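Local structure of shikimate 5-dehydrogenase AroE (5-dehydroshikimate reductase) (Mycobacterium tuberculosis, 4P4G) at residues A137-S151 against V164-L178. The protein probably catalyses the NADP-dependent interconversion of 3-dehydroshikimate and shikimate, the fourth step on the path to chorismate. Residues are numbered along the deposited sequence; the frame is centred on the assembly and turned at random.
Sequences AELGVTDITVVARNS and VGVATRFCAFDSGGL. With SO4 (sulfate ion), chain J.
Ile144 bonds through both its backbone polar atoms, N to Ala167 O (2.9 Å) and O to Arg169 N, and Val146 repeats the pattern with Arg169 O and Cys171 N, which sets strands 143-148 and 167-172 in parallel register; the bond from Val146 N is the straightest, 171° at the hydrogen. Side chains meet on both faces of the strand pair. On the side covered by helix 151-163, Val146 CG2 meets Thr168 CG2, and the Phe170 ring turns its edge to Ala148 O while Ser151 CB lies 3.8 Å from Phe170 CZ. Val166 sends CG1 to Ile144 CG1 and CG2 to Ala137 CB, joining the residue just before strand 167-172 to the C-terminal end of helix 129-139. This beta-alpha-beta unit borders the six-stranded parallel sheet, consistent with a Rossmann-type NADP-binding domain, with 167-172 outermost. On the other face Thr145 sits over one face of the Arg169 guanidinium, CG2 3.7 Å from its plane and offset toward the rim, while OG1 comes within 3.0 Å of Arg169 NH2 at an angle too poor for a hydrogen bond. Val147 CG1, held anti to the backbone N (chi1 -174°), sits over the centre of the Phe173 ring in a CH-pi contact of 3.5 Å to the centroid; Tyr200 stacks with that ring. Around Ala148 and Arg149 polar groups gather: a water takes the N-H of Phe173, its bond to Ala148 O being doubtfully short, and a sulfate, probably from the crystallisation liquor, accepts bonds from Arg149 N (O1, 3.0 Å), Asn150 N (O2, 3.1 Å) and Ser125 OG, with weaker ones from Arg149 NE.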
loop_
_atom_site.group_PDB
_atom_site.type_symbol
_atom_site.label_atom_id
_atom_site.label_comp_id
_atom_site.label_asym_id
_atom_site.label_seq_id
_atom_site.Cartn_x
_atom_site.Cartn_y
_atom_site.Cartn_z
ATOM N N ALA A 137 -12.544 5.280 -1.255
ATOM C CA ALA A 137 -13.976 5.007 -1.421
ATOM C C ALA A 137 -14.606 4.449 -0.140
ATOM O O ALA A 137 -15.721 4.832 0.227
ATOM C CB ALA A 137 -14.220 4.072 -2.604
ATOM N N GLU A 138 -13.896 3.546 0.537
ATOM C CA GLU A 138 -14.387 2.966 1.786
ATOM C C GLU A 138 -14.581 4.044 2.855
ATOM O O GLU A 138 -15.529 3.993 3.645
ATOM C CB GLU A 138 -13.418 1.895 2.293
ATOM C CG GLU A 138 -13.803 1.282 3.635
ATOM C CD GLU A 138 -14.741 0.093 3.500
ATOM O OE1 GLU A 138 -14.901 -0.419 2.371
ATOM O OE2 GLU A 138 -15.313 -0.336 4.529
ATOM N N LEU A 139 -13.684 5.025 2.874
ATOM C CA LEU A 139 -13.765 6.125 3.842
ATOM C C LEU A 139 -14.923 7.073 3.539
ATOM O O LEU A 139 -15.385 7.804 4.421
ATOM C CB LEU A 139 -12.459 6.914 3.871
ATOM C CG LEU A 139 -11.257 6.206 4.492
ATOM C CD1 LEU A 139 -9.989 7.018 4.313
ATOM C CD2 LEU A 139 -11.528 5.921 5.965
ATOM N N GLY A 140 -15.371 7.082 2.287
ATOM C CA GLY A 140 -16.515 7.888 1.906
ATOM C C GLY A 140 -16.239 9.150 1.097
ATOM O O GLY A 140 -17.087 10.044 1.083
ATOM N N VAL A 141 -15.093 9.238 0.417
ATOM C CA VAL A 141 -14.798 10.445 -0.382
ATOM C C VAL A 141 -15.817 10.644 -1.518
ATOM O O VAL A 141 -16.398 9.680 -2.012
ATOM C CB VAL A 141 -13.339 10.473 -0.933
ATOM C CG1 VAL A 141 -12.321 10.317 0.210
ATOM C CG2 VAL A 141 -13.135 9.423 -2.005
ATOM N N THR A 142 -16.064 11.894 -1.903
ATOM C CA THR A 142 -17.095 12.166 -2.913
ATOM C C THR A 142 -16.553 12.005 -4.333
ATOM O O THR A 142 -17.287 11.643 -5.261
ATOM C CB THR A 142 -17.717 13.569 -2.756
ATOM O OG1 THR A 142 -16.691 14.568 -2.827
ATOM C CG2 THR A 142 -18.466 13.697 -1.427
ATOM N N ASP A 143 -15.265 12.264 -4.508
ATOM C CA ASP A 143 -14.675 12.186 -5.833
ATOM C C ASP A 143 -13.170 12.061 -5.734
ATOM O O ASP A 143 -12.560 12.513 -4.761
ATOM C CB ASP A 143 -15.061 13.401 -6.674
ATOM C CG ASP A 143 -14.298 14.630 -6.289
ATOM O OD1 ASP A 143 -14.628 15.213 -5.238
ATOM O OD2 ASP A 143 -13.365 15.011 -7.028
ATOM N N ILE A 144 -12.577 11.410 -6.729
ATOM C CA ILE A 144 -11.152 11.156 -6.746
ATOM C C ILE A 144 -10.576 11.613 -8.074
ATOM O O ILE A 144 -11.110 11.291 -9.127
ATOM C CB ILE A 144 -10.853 9.656 -6.562
ATOM C CG1 ILE A 144 -11.238 9.211 -5.142
ATOM C CG2 ILE A 144 -9.371 9.357 -6.877
ATOM C CD1 ILE A 144 -11.300 7.688 -4.957
ATOM N N THR A 145 -9.492 12.380 -8.026
ATOM C CA THR A 145 -8.755 12.690 -9.250
ATOM C C THR A 145 -7.474 11.851 -9.254
ATOM O O THR A 145 -6.719 11.854 -8.283
ATOM C CB THR A 145 -8.444 14.206 -9.348
ATOM O OG1 THR A 145 -9.670 14.954 -9.415
ATOM C CG2 THR A 145 -7.597 14.521 -10.585
ATOM N N VAL A 146 -7.253 11.094 -10.329
ATOM C CA VAL A 146 -6.047 10.279 -10.474
ATOM C C VAL A 146 -5.033 11.036 -11.319
ATOM O O VAL A 146 -5.332 11.440 -12.440
ATOM C CB VAL A 146 -6.365 8.941 -11.159
ATOM C CG1 VAL A 146 -5.074 8.159 -11.468
ATOM C CG2 VAL A 146 -7.294 8.116 -10.288
ATOM N N VAL A 147 -3.843 11.243 -10.769
ATOM C CA VAL A 147 -2.772 11.938 -11.479
ATOM C C VAL A 147 -1.655 10.930 -11.703
ATOM O O VAL A 147 -1.086 10.418 -10.756
ATOM C CB VAL A 147 -2.202 13.111 -10.651
ATOM C CG1 VAL A 147 -1.197 13.908 -11.479
ATOM C CG2 VAL A 147 -3.313 14.027 -10.163
ATOM N N ALA A 148 -1.330 10.643 -12.953
ATOM C CA ALA A 148 -0.272 9.676 -13.215
ATOM C C ALA A 148 0.417 9.983 -14.523
ATOM O O ALA A 148 -0.098 10.749 -15.341
ATOM C CB ALA A 148 -0.827 8.259 -13.229
ATOM N N ARG A 149 1.582 9.373 -14.718
ATOM C CA ARG A 149 2.331 9.538 -15.957
ATOM C C ARG A 149 1.758 8.632 -17.038
ATOM O O ARG A 149 1.827 8.940 -18.225
ATOM C CB ARG A 149 3.814 9.225 -15.737
ATOM C CG ARG A 149 4.521 10.178 -14.779
ATOM C CD ARG A 149 5.959 9.744 -14.539
ATOM N NE ARG A 149 6.032 8.631 -13.596
ATOM C CZ ARG A 149 7.150 7.973 -13.308
ATOM N NH1 ARG A 149 8.288 8.311 -13.900
ATOM N NH2 ARG A 149 7.128 6.975 -12.430
ATOM N N ASN A 150 1.191 7.504 -16.622
ATOM C CA ASN A 150 0.661 6.533 -17.574
ATOM C C ASN A 150 -0.846 6.700 -17.746
ATOM O O ASN A 150 -1.626 6.206 -16.934
ATOM C CB ASN A 150 0.996 5.107 -17.107
ATOM C CG ASN A 150 0.677 4.055 -18.147
ATOM O OD1 ASN A 150 -0.326 4.142 -18.856
ATOM N ND2 ASN A 150 1.535 3.044 -18.243
ATOM N N SER A 151 -1.257 7.375 -18.815
ATOM C CA SER A 151 -2.672 7.708 -18.995
ATOM C C SER A 151 -3.572 6.498 -19.267
ATOM O O SER A 151 -4.755 6.518 -18.928
ATOM C CB SER A 151 -2.848 8.763 -20.091
ATOM O OG SER A 151 -2.431 8.261 -21.346
ATOM N N VAL A 164 -16.896 1.580 -7.859
ATOM C CA VAL A 164 -17.113 1.595 -6.408
ATOM C C VAL A 164 -17.902 2.828 -5.960
ATOM O O VAL A 164 -17.920 3.173 -4.780
ATOM C CB VAL A 164 -15.803 1.442 -5.594
ATOM C CG1 VAL A 164 -15.152 0.104 -5.899
ATOM C CG2 VAL A 164 -14.832 2.590 -5.862
ATOM N N GLY A 165 -18.545 3.485 -6.921
ATOM C CA GLY A 165 -19.502 4.540 -6.632
ATOM C C GLY A 165 -18.924 5.929 -6.446
ATOM O O GLY A 165 -19.598 6.814 -5.928
ATOM N N VAL A 166 -17.681 6.134 -6.870
ATOM C CA VAL A 166 -17.033 7.430 -6.691
ATOM C C VAL A 166 -16.781 8.103 -8.038
ATOM O O VAL A 166 -16.261 7.467 -8.952
ATOM C CB VAL A 166 -15.695 7.280 -5.939
ATOM C CG1 VAL A 166 -14.977 8.608 -5.856
ATOM C CG2 VAL A 166 -15.935 6.737 -4.545
ATOM N N ALA A 167 -17.145 9.379 -8.159
ATOM C CA ALA A 167 -16.847 10.153 -9.371
ATOM C C ALA A 167 -15.341 10.313 -9.501
ATOM O O ALA A 167 -14.692 10.925 -8.645
ATOM C CB ALA A 167 -17.526 11.521 -9.337
ATOM N N THR A 168 -14.773 9.746 -10.560
ATOM C CA THR A 168 -13.319 9.713 -10.698
ATOM C C THR A 168 -12.927 10.284 -12.060
ATOM O O THR A 168 -13.674 10.139 -13.028
ATOM C CB THR A 168 -12.786 8.258 -10.518
ATOM O OG1 THR A 168 -13.290 7.710 -9.292
ATOM C CG2 THR A 168 -11.255 8.212 -10.463
ATOM N N ARG A 169 -11.782 10.965 -12.134
ATOM C CA ARG A 169 -11.290 11.463 -13.417
ATOM C C ARG A 169 -9.773 11.473 -13.415
ATOM O O ARG A 169 -9.137 11.344 -12.360
ATOM C CB ARG A 169 -11.820 12.867 -13.716
ATOM C CG ARG A 169 -11.104 13.946 -12.907
ATOM C CD ARG A 169 -11.832 15.283 -12.941
ATOM N NE ARG A 169 -11.411 16.116 -11.815
ATOM C CZ ARG A 169 -10.316 16.874 -11.799
ATOM N NH1 ARG A 169 -9.515 16.929 -12.860
ATOM N NH2 ARG A 169 -10.020 17.585 -10.717
ATOM N N PHE A 170 -9.200 11.602 -14.609
ATOM C CA PHE A 170 -7.753 11.629 -14.786
ATOM C C PHE A 170 -7.270 13.052 -15.019
ATOM O O PHE A 170 -7.925 13.821 -15.720
ATOM C CB PHE A 170 -7.368 10.754 -15.986
ATOM C CG PHE A 170 -5.972 10.989 -16.495
ATOM C CD1 PHE A 170 -4.873 10.689 -15.703
ATOM C CD2 PHE A 170 -5.761 11.480 -17.772
ATOM C CE1 PHE A 170 -3.581 10.891 -16.168
ATOM C CE2 PHE A 170 -4.469 11.690 -18.251
ATOM C CZ PHE A 170 -3.380 11.390 -17.446
ATOM N N CYS A 171 -6.126 13.386 -14.420
ATOM C CA CYS A 171 -5.457 14.662 -14.647
ATOM C C CYS A 171 -3.980 14.403 -14.924
ATOM O O CYS A 171 -3.296 13.775 -14.118
ATOM C CB CYS A 171 -5.602 15.558 -13.413
ATOM S SG CYS A 171 -4.759 17.162 -13.532
ATOM N N ALA A 172 -3.484 14.871 -16.065
ATOM C CA ALA A 172 -2.067 14.721 -16.387
ATOM C C ALA A 172 -1.204 15.554 -15.446
ATOM O O ALA A 172 -1.628 16.613 -14.977
ATOM C CB ALA A 172 -1.809 15.111 -17.834
ATOM N N PHE A 173 0.009 15.077 -15.171
ATOM C CA PHE A 173 0.947 15.814 -14.330
ATOM C C PHE A 173 1.344 17.164 -14.912
ATOM O O PHE A 173 1.488 18.141 -14.180
ATOM C CB PHE A 173 2.237 15.002 -14.136
ATOM C CG PHE A 173 2.245 14.142 -12.909
ATOM C CD1 PHE A 173 2.294 14.711 -11.643
ATOM C CD2 PHE A 173 2.243 12.758 -13.022
ATOM C CE1 PHE A 173 2.307 13.914 -10.508
ATOM C CE2 PHE A 173 2.262 11.958 -11.888
ATOM C CZ PHE A 173 2.291 12.538 -10.636
ATOM N N ASP A 174 1.540 17.207 -16.225
ATOM C CA ASP A 174 2.300 18.292 -16.845
ATOM C C ASP A 174 1.523 19.254 -17.738
ATOM O O ASP A 174 2.096 20.227 -18.230
ATOM C CB ASP A 174 3.446 17.704 -17.678
ATOM C CG ASP A 174 4.411 16.881 -16.848
ATOM O OD1 ASP A 174 4.788 17.334 -15.749
ATOM O OD2 ASP A 174 4.786 15.776 -17.302
ATOM N N SER A 175 0.242 18.995 -17.971
ATOM C CA SER A 175 -0.475 19.768 -18.988
ATOM C C SER A 175 -1.182 21.021 -18.471
ATOM O O SER A 175 -1.699 21.807 -19.259
ATOM C CB SER A 175 -1.426 18.882 -19.797
ATOM O OG SER A 175 -2.368 18.241 -18.960
ATOM N N GLY A 176 -1.190 21.220 -17.155
ATOM C CA GLY A 176 -1.658 22.481 -16.603
ATOM C C GLY A 176 -2.869 22.392 -15.702
ATOM O O GLY A 176 -3.405 23.414 -15.266
ATOM N N GLY A 177 -3.304 21.174 -15.404
ATOM C CA GLY A 177 -4.492 20.996 -14.588
ATOM C C GLY A 177 -4.201 20.622 -13.147
ATOM O O GLY A 177 -5.113 20.574 -12.317
ATOM N N LEU A 178 -2.935 20.366 -12.835
ATOM C CA LEU A 178 -2.591 19.874 -11.505
ATOM C C LEU A 178 -2.945 20.877 -10.395
ATOM O O LEU A 178 -3.501 20.495 -9.373
ATOM C CB LEU A 178 -1.113 19.478 -11.439
ATOM C CG LEU A 178 -0.668 18.833 -10.126
ATOM C CD1 LEU A 178 -1.542 17.639 -9.775
ATOM C CD2 LEU A 178 0.788 18.408 -10.205
HETATM S S SO4 J . 2.905 6.515 -12.823
HETATM O O1 SO4 J . 2.907 7.915 -12.399
HETATM O O2 SO4 J . 1.885 6.275 -13.848
HETATM O O3 SO4 J . 4.214 6.190 -13.398
HETATM O O4 SO4 J . 2.697 5.610 -11.680
HETATM O O HOH W 1 0.493 12.637 -16.829
#